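Local coordinates for putative uncharacterized protein PH1404 (Pyrococcus horikoshii, PDB 3AF6) that probably terminates transcription as a zinc-dependent ribonuclease that cleaves nascent RNA at the exit channel of RNA polymerase and degrades the released RNA from its 5' end, at residues I189-L194 and L205-D210; P182-R187 and T209-V214; L265-R270 and D305-P310; L389-T394 and E612-V617. One frame throughout, in Å; residues are numbered along the deposited sequence.

Contact 1: I189-L194 and L205-D210; sequences IRITGL and LLVQTD
Ile-191 and Val-207 are paired side chains on one face of an antiparallel hairpin, formed by strands 189-193 and 205-209. Their branches meet at CG2 of Ile-191 and CG2 of Val-207, 4.0 Å apart. CD2 of Leu-205 reaches back to CB of Ile-191 at 4.2 Å and fills the flank of the isoleucine. Ile-189 and Thr-209 lie side by side farther along this face.

The other face is shaped by Gln-208. Its amide lies between Arg-190 and Thr-192 of the facing strand. The extended chain carries OE1 to NH1 of Arg-190, 2.7 Å away, in a weak bond with an N-H...O angle of 118°. NE2 lies over a face of the guanidinium, and the two planes are 65° apart. The same NE2 is 3.0 Å from OG1 of Thr-192. That OG1 is hydrogen-bonded to Thr-647. Past Thr-192, CD1 of Leu-194 rests on CB of Leu-206 at 4.0 Å.

Backbone bonds join Arg-190 with Gln-208 and Thr-192 with Leu-206, two in each pair. They set the register of the two strands.

The hairpin belongs to a mixed sheet of the metallo-beta-lactamase fold. Strand 213-216 adjoins 205-209, and strand 647-649 adjoins 189-193. The face with Ile-189, Ile-191 and Val-207 packs on strands 349-355 and 360-364 of the second sheet.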
# COMPACT_ATOMS: atom_id res chain seq x y z
N ILE A 189 -1.81 -24.52 -13.21
CA ILE A 189 -1.94 -23.26 -12.48
C ILE A 189 -3.39 -23.10 -12.06
O ILE A 189 -4.29 -23.25 -12.89
CB ILE A 189 -1.56 -22.06 -13.40
CG1 ILE A 189 -0.14 -22.23 -13.95
CG2 ILE A 189 -1.70 -20.75 -12.64
CD1 ILE A 189 0.14 -21.38 -15.16
N ARG A 190 -3.64 -22.81 -10.79
CA ARG A 190 -5.02 -22.64 -10.31
C ARG A 190 -5.11 -21.45 -9.35
O ARG A 190 -4.14 -21.14 -8.65
CB ARG A 190 -5.50 -23.88 -9.54
CG ARG A 190 -4.90 -25.20 -9.96
CD ARG A 190 -4.78 -26.13 -8.75
NE ARG A 190 -6.05 -26.71 -8.33
CZ ARG A 190 -6.27 -27.28 -7.15
NH1 ARG A 190 -5.31 -27.37 -6.24
NH2 ARG A 190 -7.47 -27.79 -6.90
N ILE A 191 -6.25 -20.79 -9.30
CA ILE A 191 -6.39 -19.70 -8.35
C ILE A 191 -7.62 -19.96 -7.49
O ILE A 191 -8.70 -20.29 -7.99
CB ILE A 191 -6.49 -18.30 -9.02
CG1 ILE A 191 -7.69 -18.23 -9.96
CG2 ILE A 191 -5.21 -17.98 -9.76
CD1 ILE A 191 -7.89 -16.83 -10.58
N THR A 192 -7.44 -19.81 -6.18
CA THR A 192 -8.52 -20.04 -5.26
C THR A 192 -8.84 -18.81 -4.45
O THR A 192 -7.94 -18.16 -3.92
CB THR A 192 -8.15 -21.18 -4.31
OG1 THR A 192 -7.84 -22.33 -5.08
CG2 THR A 192 -9.29 -21.49 -3.36
N GLY A 193 -10.12 -18.48 -4.35
CA GLY A 193 -10.51 -17.32 -3.56
C GLY A 193 -10.69 -17.70 -2.10
O GLY A 193 -11.52 -18.56 -1.75
N LEU A 194 -9.90 -17.09 -1.23
CA LEU A 194 -10.01 -17.37 0.19
C LEU A 194 -10.88 -16.30 0.84
O LEU A 194 -11.28 -16.42 2.01
CB LEU A 194 -8.61 -17.41 0.82
CG LEU A 194 -7.79 -18.59 0.30
CD1 LEU A 194 -6.40 -18.59 0.91
CD2 LEU A 194 -8.53 -19.89 0.63
N LEU A 205 -6.37 -14.12 -2.30
CA LEU A 205 -6.37 -15.00 -3.46
C LEU A 205 -5.11 -15.85 -3.48
O LEU A 205 -3.99 -15.33 -3.47
CB LEU A 205 -6.50 -14.15 -4.72
CG LEU A 205 -6.60 -14.75 -6.12
CD1 LEU A 205 -7.27 -13.73 -7.02
CD2 LEU A 205 -5.23 -15.11 -6.65
N LEU A 206 -5.31 -17.16 -3.50
CA LEU A 206 -4.21 -18.10 -3.49
C LEU A 206 -3.91 -18.59 -4.89
O LEU A 206 -4.79 -19.13 -5.56
CB LEU A 206 -4.56 -19.30 -2.60
CG LEU A 206 -3.50 -20.40 -2.48
CD1 LEU A 206 -2.23 -19.85 -1.81
CD2 LEU A 206 -4.08 -21.53 -1.64
N VAL A 207 -2.67 -18.38 -5.34
CA VAL A 207 -2.27 -18.83 -6.67
C VAL A 207 -1.46 -20.10 -6.51
O VAL A 207 -0.52 -20.14 -5.71
CB VAL A 207 -1.39 -17.77 -7.41
CG1 VAL A 207 -0.98 -18.30 -8.76
CG2 VAL A 207 -2.17 -16.47 -7.57
N GLN A 208 -1.81 -21.13 -7.27
CA GLN A 208 -1.12 -22.42 -7.18
C GLN A 208 -0.56 -22.94 -8.50
O GLN A 208 -1.14 -22.71 -9.58
CB GLN A 208 -2.06 -23.52 -6.69
CG GLN A 208 -2.96 -23.20 -5.52
CD GLN A 208 -4.02 -24.27 -5.33
OE1 GLN A 208 -3.71 -25.45 -5.27
NE2 GLN A 208 -5.27 -23.85 -5.25
N THR A 209 0.55 -23.66 -8.38
CA THR A 209 1.19 -24.37 -9.49
C THR A 209 1.74 -25.61 -8.80
O THR A 209 1.75 -25.68 -7.57
CB THR A 209 2.37 -23.60 -10.13
OG1 THR A 209 3.47 -23.58 -9.21
CG2 THR A 209 1.95 -22.19 -10.51
N ASP A 210 2.18 -26.60 -9.56
CA ASP A 210 2.75 -27.80 -8.95
C ASP A 210 4.09 -27.48 -8.28
O ASP A 210 4.66 -28.32 -7.59
CB ASP A 210 2.96 -28.90 -10.00
CG ASP A 210 3.78 -28.43 -11.20
OD1 ASP A 210 4.54 -29.26 -11.75
OD2 ASP A 210 3.67 -27.26 -11.62

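Contact 2: P182-R187 and T209-V214; sequences PEYKSR and TDESFV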
# COMPACT_ATOMS: atom_id res chain seq x y z
N PRO A 182 16.13 -24.16 -11.12
CA PRO A 182 16.13 -23.24 -12.26
C PRO A 182 14.75 -22.94 -12.82
O PRO A 182 13.80 -23.66 -12.49
CB PRO A 182 17.03 -23.95 -13.27
CG PRO A 182 16.75 -25.39 -12.99
CD PRO A 182 16.78 -25.43 -11.48
N GLU A 183 14.64 -21.90 -13.65
CA GLU A 183 13.37 -21.52 -14.25
C GLU A 183 12.58 -22.76 -14.58
O GLU A 183 13.08 -23.67 -15.24
CB GLU A 183 13.57 -20.67 -15.51
CG GLU A 183 14.05 -19.25 -15.23
CD GLU A 183 13.74 -18.27 -16.37
OE1 GLU A 183 14.09 -18.56 -17.54
OE2 GLU A 183 13.15 -17.19 -16.08
N TYR A 184 11.34 -22.79 -14.13
CA TYR A 184 10.49 -23.95 -14.32
C TYR A 184 9.22 -23.69 -15.12
O TYR A 184 8.61 -22.63 -15.01
CB TYR A 184 10.14 -24.50 -12.93
CG TYR A 184 9.26 -25.72 -12.92
CD1 TYR A 184 9.64 -26.88 -13.60
CD2 TYR A 184 8.08 -25.74 -12.19
CE1 TYR A 184 8.86 -28.04 -13.55
CE2 TYR A 184 7.29 -26.89 -12.13
CZ TYR A 184 7.69 -28.04 -12.80
OH TYR A 184 6.94 -29.19 -12.73
N LYS A 185 8.83 -24.67 -15.93
CA LYS A 185 7.62 -24.56 -16.72
C LYS A 185 6.57 -25.41 -16.01
O LYS A 185 6.60 -26.64 -16.08
CB LYS A 185 7.85 -25.08 -18.14
CG LYS A 185 6.66 -24.91 -19.07
CD LYS A 185 6.92 -25.54 -20.44
CE LYS A 185 5.69 -25.46 -21.34
NZ LYS A 185 5.97 -25.87 -22.76
N SER A 186 5.66 -24.73 -15.32
CA SER A 186 4.60 -25.36 -14.54
C SER A 186 3.69 -26.35 -15.30
O SER A 186 3.36 -26.14 -16.47
CB SER A 186 3.72 -24.27 -13.92
OG SER A 186 4.50 -23.23 -13.36
N ARG A 187 3.28 -27.41 -14.60
CA ARG A 187 2.39 -28.41 -15.18
C ARG A 187 0.95 -27.93 -15.12
O ARG A 187 0.11 -28.33 -15.93
CB ARG A 187 2.51 -29.73 -14.42
CG ARG A 187 3.79 -30.51 -14.69
CD ARG A 187 3.79 -31.84 -13.92
NE ARG A 187 4.34 -32.93 -14.72
CZ ARG A 187 5.43 -33.63 -14.40
NH1 ARG A 187 6.11 -33.36 -13.29
NH2 ARG A 187 5.85 -34.60 -15.21
N THR A 209 0.55 -23.66 -8.38
CA THR A 209 1.19 -24.37 -9.49
C THR A 209 1.74 -25.61 -8.80
O THR A 209 1.75 -25.68 -7.57
CB THR A 209 2.37 -23.60 -10.13
OG1 THR A 209 3.47 -23.58 -9.21
CG2 THR A 209 1.95 -22.19 -10.51
N ASP A 210 2.18 -26.60 -9.56
CA ASP A 210 2.75 -27.80 -8.95
C ASP A 210 4.09 -27.48 -8.28
O ASP A 210 4.66 -28.32 -7.59
CB ASP A 210 2.96 -28.90 -10.00
CG ASP A 210 3.78 -28.43 -11.20
OD1 ASP A 210 4.54 -29.26 -11.75
OD2 ASP A 210 3.67 -27.26 -11.62
N GLU A 211 4.57 -26.26 -8.46
CA GLU A 211 5.85 -25.90 -7.88
C GLU A 211 5.78 -24.81 -6.83
O GLU A 211 6.66 -24.72 -5.98
CB GLU A 211 6.82 -25.45 -8.98
CG GLU A 211 8.25 -25.15 -8.52
CD GLU A 211 8.89 -26.34 -7.79
OE1 GLU A 211 8.51 -27.49 -8.08
OE2 GLU A 211 9.79 -26.11 -6.95
N SER A 212 4.74 -23.99 -6.86
CA SER A 212 4.70 -22.88 -5.92
C SER A 212 3.35 -22.43 -5.42
O SER A 212 2.30 -22.87 -5.88
CB SER A 212 5.38 -21.67 -6.56
OG SER A 212 6.60 -22.03 -7.18
N PHE A 213 3.41 -21.51 -4.47
CA PHE A 213 2.23 -20.93 -3.87
C PHE A 213 2.50 -19.48 -3.47
O PHE A 213 3.53 -19.17 -2.85
CB PHE A 213 1.82 -21.72 -2.62
CG PHE A 213 1.30 -23.09 -2.92
CD1 PHE A 213 0.06 -23.25 -3.54
CD2 PHE A 213 2.04 -24.22 -2.57
CE1 PHE A 213 -0.44 -24.53 -3.81
CE2 PHE A 213 1.55 -25.50 -2.83
CZ PHE A 213 0.30 -25.65 -3.46
N VAL A 214 1.60 -18.60 -3.87
CA VAL A 214 1.71 -17.20 -3.52
C VAL A 214 0.33 -16.70 -3.12
O VAL A 214 -0.69 -17.09 -3.69
CB VAL A 214 2.25 -16.33 -4.69
CG1 VAL A 214 3.62 -16.80 -5.12
CG2 VAL A 214 1.28 -16.38 -5.85
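An ST turn starting at Thr-209 rounds the bend of the beta hairpin between strands 204-209 and 213-216, and Tyr-184, Ser-186 and Arg-187 pack against it. OG1 of Thr-209 accepts the backbone N-H of Glu-211 and of Ser-212, at 3.0 Å from Glu-211 N and 2.7 Å from Ser-212 N. The turn thereby presents the side chains of Asp-210 and Glu-211 to the loop 182-187.

Both carboxylate oxygens of Asp-210 accept a bond. OD2 takes the N-H of Arg-187 from above the carboxylate plane, with N and OD2 3.0 Å apart. CG sits between the backbone N and the carbonyl carbon (chi1 54°), which turns the carboxylate toward this loop. The two bonds should limit its rotation.

The contact joins the loop after helix 164-178, within the inferred KH region, to the hairpin bend of the lactamase sheet. Asp-334 bonds to both Ser-186 and Thr-209, and Arg-180 forms a salt bridge with Glu-211. CB of Glu-211 lies obliquely to the tyrosine ring, 3.5 Å from CD2 of Tyr-184. At the ring edge, OH of Tyr-184 donates to OD1 of Asp-210 at 2.6 Å, on the syn side but 28° out of the carboxylate plane.

Contact 3: L265-R270 and D305-P310; sequences LPYLFR and DPLYRP
Pro-266 lies over the flat face of Tyr-308, a proline ring set against an aromatic ring in a CH-pi contact whose exact spacing is doubtful. CG of Pro-266 is the atom over the ring. The first torsion of Tyr-308 (chi1 39°) places CG between the backbone N and the carbonyl carbon, which turns the ring to the proline. The phenol is held at its other end as well, because its OH bonds to Gly-263 O.

Beside this contact, CB of Tyr-267 approaches CD1 of Tyr-308 at 4.3 Å. The Tyr-267 ring also meets Leu-307, with CE1 4.3 Å from CD2 of the leucine. Arg-270 reaches the loop from the end of the short helix. Its chain is extended from CG to NE, and it brings NH1 to 3.0 Å from Leu-307 O. NH2 is 4.6 Å from OD2 of Asp-305, near enough for a favourable but probably modest charge attraction. Asp-305 already forms a salt bridge through OD1 with NH2 of Arg-309.

Phe-295 of helix 282-301 touches Leu-307 and Tyr-308, and Val-316 of helix 310-319 touches Pro-266. The contact thus packs the short helix 267-270 against the loop joining those two helices. That short helix comes soon after the HxHxDH zinc motif, His-256 to His-261, which is a signature of the metallo-beta-lactamase fold.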
# COMPACT_ATOMS: atom_id res chain seq x y z
N LEU A 265 -2.69 -9.78 7.60
CA LEU A 265 -1.30 -10.14 7.41
C LEU A 265 -0.50 -10.36 8.70
O LEU A 265 0.15 -11.38 8.86
CB LEU A 265 -0.62 -9.10 6.52
CG LEU A 265 0.82 -9.34 6.05
CD1 LEU A 265 1.01 -10.74 5.47
CD2 LEU A 265 1.13 -8.29 5.00
N PRO A 266 -0.56 -9.41 9.66
CA PRO A 266 0.21 -9.65 10.88
C PRO A 266 -0.32 -10.81 11.75
O PRO A 266 0.44 -11.43 12.50
CB PRO A 266 0.19 -8.29 11.57
CG PRO A 266 -1.06 -7.68 11.09
CD PRO A 266 -1.14 -8.06 9.65
N TYR A 267 -1.60 -11.12 11.62
CA TYR A 267 -2.22 -12.22 12.36
C TYR A 267 -1.42 -13.49 12.10
O TYR A 267 -1.28 -14.36 12.96
CB TYR A 267 -3.64 -12.43 11.87
CG TYR A 267 -4.44 -13.46 12.63
CD1 TYR A 267 -5.15 -13.10 13.78
CD2 TYR A 267 -4.53 -14.78 12.18
CE1 TYR A 267 -5.94 -14.02 14.45
CE2 TYR A 267 -5.32 -15.71 12.85
CZ TYR A 267 -6.02 -15.32 13.98
OH TYR A 267 -6.81 -16.22 14.66
N LEU A 268 -0.91 -13.58 10.88
CA LEU A 268 -0.14 -14.73 10.44
C LEU A 268 1.11 -14.99 11.26
O LEU A 268 1.47 -16.15 11.49
CB LEU A 268 0.23 -14.55 8.97
CG LEU A 268 -0.37 -15.51 7.94
CD1 LEU A 268 -1.73 -16.04 8.39
CD2 LEU A 268 -0.47 -14.77 6.60
N PHE A 269 1.75 -13.92 11.71
CA PHE A 269 2.97 -14.03 12.51
C PHE A 269 2.64 -14.29 13.97
O PHE A 269 3.35 -15.00 14.67
CB PHE A 269 3.81 -12.76 12.35
CG PHE A 269 4.39 -12.58 10.97
CD1 PHE A 269 5.49 -13.33 10.57
CD2 PHE A 269 3.84 -11.68 10.08
CE1 PHE A 269 6.03 -13.19 9.28
CE2 PHE A 269 4.38 -11.53 8.78
CZ PHE A 269 5.48 -12.29 8.39
N ARG A 270 1.54 -13.69 14.44
CA ARG A 270 1.11 -13.88 15.82
C ARG A 270 1.06 -15.37 16.14
O ARG A 270 1.41 -15.78 17.24
CB ARG A 270 -0.27 -13.26 16.03
CG ARG A 270 -0.88 -13.52 17.41
CD ARG A 270 -2.35 -13.17 17.43
NE ARG A 270 -2.98 -13.49 18.71
CZ ARG A 270 -4.30 -13.57 18.89
NH1 ARG A 270 -5.13 -13.36 17.87
NH2 ARG A 270 -4.80 -13.88 20.08
N ASP A 305 -10.26 -7.10 22.86
CA ASP A 305 -8.96 -7.73 22.73
C ASP A 305 -8.55 -7.55 21.28
O ASP A 305 -9.32 -7.86 20.37
CB ASP A 305 -9.03 -9.21 23.08
CG ASP A 305 -7.66 -9.87 23.10
OD1 ASP A 305 -6.82 -9.43 23.92
OD2 ASP A 305 -7.42 -10.80 22.30
N PRO A 306 -7.33 -7.04 21.03
CA PRO A 306 -6.84 -6.82 19.67
C PRO A 306 -6.52 -8.10 18.90
O PRO A 306 -6.16 -9.11 19.51
CB PRO A 306 -5.62 -5.93 19.90
CG PRO A 306 -5.10 -6.43 21.22
CD PRO A 306 -6.35 -6.58 22.03
N LEU A 307 -6.65 -8.06 17.57
CA LEU A 307 -6.36 -9.22 16.74
C LEU A 307 -4.89 -9.58 16.77
O LEU A 307 -4.52 -10.72 16.54
CB LEU A 307 -6.76 -8.98 15.29
CG LEU A 307 -8.22 -9.21 14.87
CD1 LEU A 307 -8.37 -8.87 13.39
CD2 LEU A 307 -8.61 -10.67 15.11
N TYR A 308 -4.05 -8.59 17.03
CA TYR A 308 -2.63 -8.83 17.12
C TYR A 308 -1.97 -7.65 17.80
O TYR A 308 -2.65 -6.73 18.25
CB TYR A 308 -2.00 -9.07 15.74
CG TYR A 308 -2.55 -8.21 14.63
CD1 TYR A 308 -3.60 -8.65 13.84
CD2 TYR A 308 -2.02 -6.94 14.38
CE1 TYR A 308 -4.12 -7.87 12.84
CE2 TYR A 308 -2.54 -6.13 13.36
CZ TYR A 308 -3.59 -6.62 12.60
OH TYR A 308 -4.12 -5.87 11.58
N ARG A 309 -0.64 -7.67 17.88
CA ARG A 309 0.10 -6.64 18.57
C ARG A 309 1.25 -6.07 17.75
O ARG A 309 1.60 -6.58 16.68
CB ARG A 309 0.70 -7.22 19.86
CG ARG A 309 -0.26 -8.06 20.68
CD ARG A 309 -1.20 -7.19 21.47
NE ARG A 309 -2.16 -8.00 22.20
CZ ARG A 309 -2.73 -7.62 23.34
NH1 ARG A 309 -2.42 -6.44 23.87
NH2 ARG A 309 -3.60 -8.43 23.94
N PRO A 310 1.87 -4.99 18.25
CA PRO A 310 3.00 -4.30 17.63
C PRO A 310 4.15 -5.23 17.25
O PRO A 310 4.77 -5.05 16.21
CB PRO A 310 3.40 -3.29 18.70
CG PRO A 310 2.08 -2.88 19.26
CD PRO A 310 1.33 -4.19 19.38

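Contact 4: L389-T394 and E612-V617; sequences LVMEST and ERIITV
Leu-389 and Ile-614 open a parallel strand pair, 389-392 beside 613-617. The pair joins parts of the lactamase domain that the beta-CASP region separates in sequence. The backbone bonds alternate across it. Leu-389 N donates to Arg-613 O, Ile-615 N to Leu-389 O, Met-391 N to Ile-615 O, and Val-617 N to Met-391 O. The last spans 2.9 Å between N of Val-617 and O of Met-391.

Apolar packing lies on both faces. CB of Leu-389 is 4.1 Å from CG1 of Ile-614. Bent at its last torsion (chi3 -57°), Met-391 lays SD against CG2 of Ile-614 at 3.8 Å. This face is covered by helices 597-606 and 621-635. On the opposite face, CG1 of Val-390 meets CG2 of Val-617 at 3.9 Å.

The polar side chains gather where the pairing ends. OG of Ser-393 donates to O of Val-617 at 2.7 Å, tilted 27° from the carbonyl plane. Glu-392 points its CB away from the partner strand. Its OE1 accepts both OG1 and N of Thr-394, while OE2 bonds to His-594 and to Phe-368 N.

The pair is apolar along both faces and polar at its end. The bonds from Thr-394, His-594 and Phe-368 N hold Glu-392 close to the zinc ligands Asp-367 and His-618, consistent with motif A of the beta-CASP nucleases. They probably offset the closeness of the Asp-367 carboxylate.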
# COMPACT_ATOMS: atom_id res chain seq x y z
N LEU A 389 -7.17 -11.87 -16.44
CA LEU A 389 -7.33 -10.65 -15.67
C LEU A 389 -8.34 -10.80 -14.53
O LEU A 389 -9.50 -11.10 -14.76
CB LEU A 389 -7.77 -9.49 -16.56
CG LEU A 389 -7.97 -8.18 -15.80
CD1 LEU A 389 -6.64 -7.78 -15.18
CD2 LEU A 389 -8.48 -7.07 -16.72
N VAL A 390 -7.88 -10.58 -13.30
CA VAL A 390 -8.77 -10.66 -12.14
C VAL A 390 -8.98 -9.20 -11.79
O VAL A 390 -8.01 -8.51 -11.48
CB VAL A 390 -8.10 -11.38 -10.92
CG1 VAL A 390 -9.09 -11.50 -9.78
CG2 VAL A 390 -7.58 -12.74 -11.34
N MET A 391 -10.22 -8.72 -11.85
CA MET A 391 -10.50 -7.31 -11.58
C MET A 391 -11.57 -7.06 -10.52
O MET A 391 -12.44 -7.90 -10.30
CB MET A 391 -10.89 -6.60 -12.88
CG MET A 391 -12.25 -7.00 -13.45
SD MET A 391 -12.63 -6.26 -15.08
CE MET A 391 -12.47 -4.51 -14.74
N GLU A 392 -11.51 -5.90 -9.87
CA GLU A 392 -12.48 -5.56 -8.84
C GLU A 392 -13.85 -5.19 -9.45
O GLU A 392 -13.94 -4.92 -10.65
CB GLU A 392 -11.95 -4.42 -7.97
CG GLU A 392 -11.84 -3.08 -8.66
CD GLU A 392 -12.34 -1.93 -7.79
OE1 GLU A 392 -13.55 -1.93 -7.47
OE2 GLU A 392 -11.54 -1.04 -7.42
N SER A 393 -14.90 -5.20 -8.64
CA SER A 393 -16.24 -4.89 -9.12
C SER A 393 -17.05 -4.03 -8.14
O SER A 393 -18.28 -4.07 -8.16
CB SER A 393 -17.02 -6.18 -9.36
OG SER A 393 -16.19 -7.21 -9.89
N THR A 394 -16.37 -3.27 -7.29
CA THR A 394 -17.08 -2.44 -6.32
C THR A 394 -18.25 -1.69 -6.96
O THR A 394 -19.32 -1.57 -6.36
CB THR A 394 -16.14 -1.41 -5.67
OG1 THR A 394 -14.90 -2.04 -5.32
CG2 THR A 394 -16.78 -0.86 -4.41
N GLU A 612 -7.66 -13.62 -22.30
CA GLU A 612 -8.47 -14.75 -22.73
C GLU A 612 -9.68 -14.87 -21.82
O GLU A 612 -10.76 -15.23 -22.27
CB GLU A 612 -7.68 -16.06 -22.66
CG GLU A 612 -6.53 -16.16 -23.63
CD GLU A 612 -5.62 -17.34 -23.31
OE1 GLU A 612 -4.69 -17.60 -24.11
OE2 GLU A 612 -5.83 -18.00 -22.26
N ARG A 613 -9.48 -14.59 -20.54
CA ARG A 613 -10.58 -14.67 -19.59
C ARG A 613 -10.45 -13.62 -18.50
O ARG A 613 -9.35 -13.28 -18.06
CB ARG A 613 -10.68 -16.08 -18.98
CG ARG A 613 -9.53 -16.50 -18.08
CD ARG A 613 -9.10 -17.96 -18.31
NE ARG A 613 -9.71 -18.94 -17.40
CZ ARG A 613 -10.99 -19.29 -17.38
NH1 ARG A 613 -11.86 -18.76 -18.23
NH2 ARG A 613 -11.42 -20.20 -16.51
N ILE A 614 -11.59 -13.09 -18.08
CA ILE A 614 -11.62 -12.10 -17.02
C ILE A 614 -12.42 -12.66 -15.83
O ILE A 614 -13.47 -13.27 -16.00
CB ILE A 614 -12.25 -10.79 -17.53
CG1 ILE A 614 -11.32 -10.16 -18.57
CG2 ILE A 614 -12.49 -9.83 -16.36
CD1 ILE A 614 -11.89 -8.90 -19.25
N ILE A 615 -11.89 -12.47 -14.64
CA ILE A 615 -12.56 -12.96 -13.44
C ILE A 615 -12.88 -11.74 -12.57
O ILE A 615 -11.99 -11.04 -12.10
CB ILE A 615 -11.64 -13.95 -12.66
CG1 ILE A 615 -11.30 -15.13 -13.57
CG2 ILE A 615 -12.33 -14.43 -11.41
CD1 ILE A 615 -10.24 -16.06 -13.00
N THR A 616 -14.17 -11.49 -12.39
CA THR A 616 -14.61 -10.36 -11.59
C THR A 616 -14.77 -10.73 -10.12
O THR A 616 -15.38 -11.75 -9.78
CB THR A 616 -15.93 -9.81 -12.12
OG1 THR A 616 -16.91 -10.84 -12.09
CG2 THR A 616 -15.76 -9.32 -13.55
N VAL A 617 -14.21 -9.89 -9.26
CA VAL A 617 -14.26 -10.10 -7.82
C VAL A 617 -14.42 -8.78 -7.09
O VAL A 617 -14.65 -7.74 -7.71
CB VAL A 617 -12.95 -10.76 -7.32
CG1 VAL A 617 -12.74 -12.09 -8.02
CG2 VAL A 617 -11.77 -9.82 -7.58

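Contact 2 opens first, at residues 182-187. Contact 1 opens next and closes at 205-210, within the span of contact 2, which closes at 209-214. They share Thr-209 and Asp-210; contact 2 ties the preceding loop to the bend between strands 204-209 and 213-216, neighbours in one sheet. Contact 3 follows in series and closes a loop of 34 residues, which holds helix 282-301. Contact 4 comes last. It closes the longest loop, 217 residues that include the beta-CASP region. No two contacts cross. Ile-191 of contact 1 touches Val-390 and Ile-615 of contact 4, so the two lactamase sheets meet there. Contact 3 stands apart among the helices, about 9 Å from contact 1 by nearest atoms.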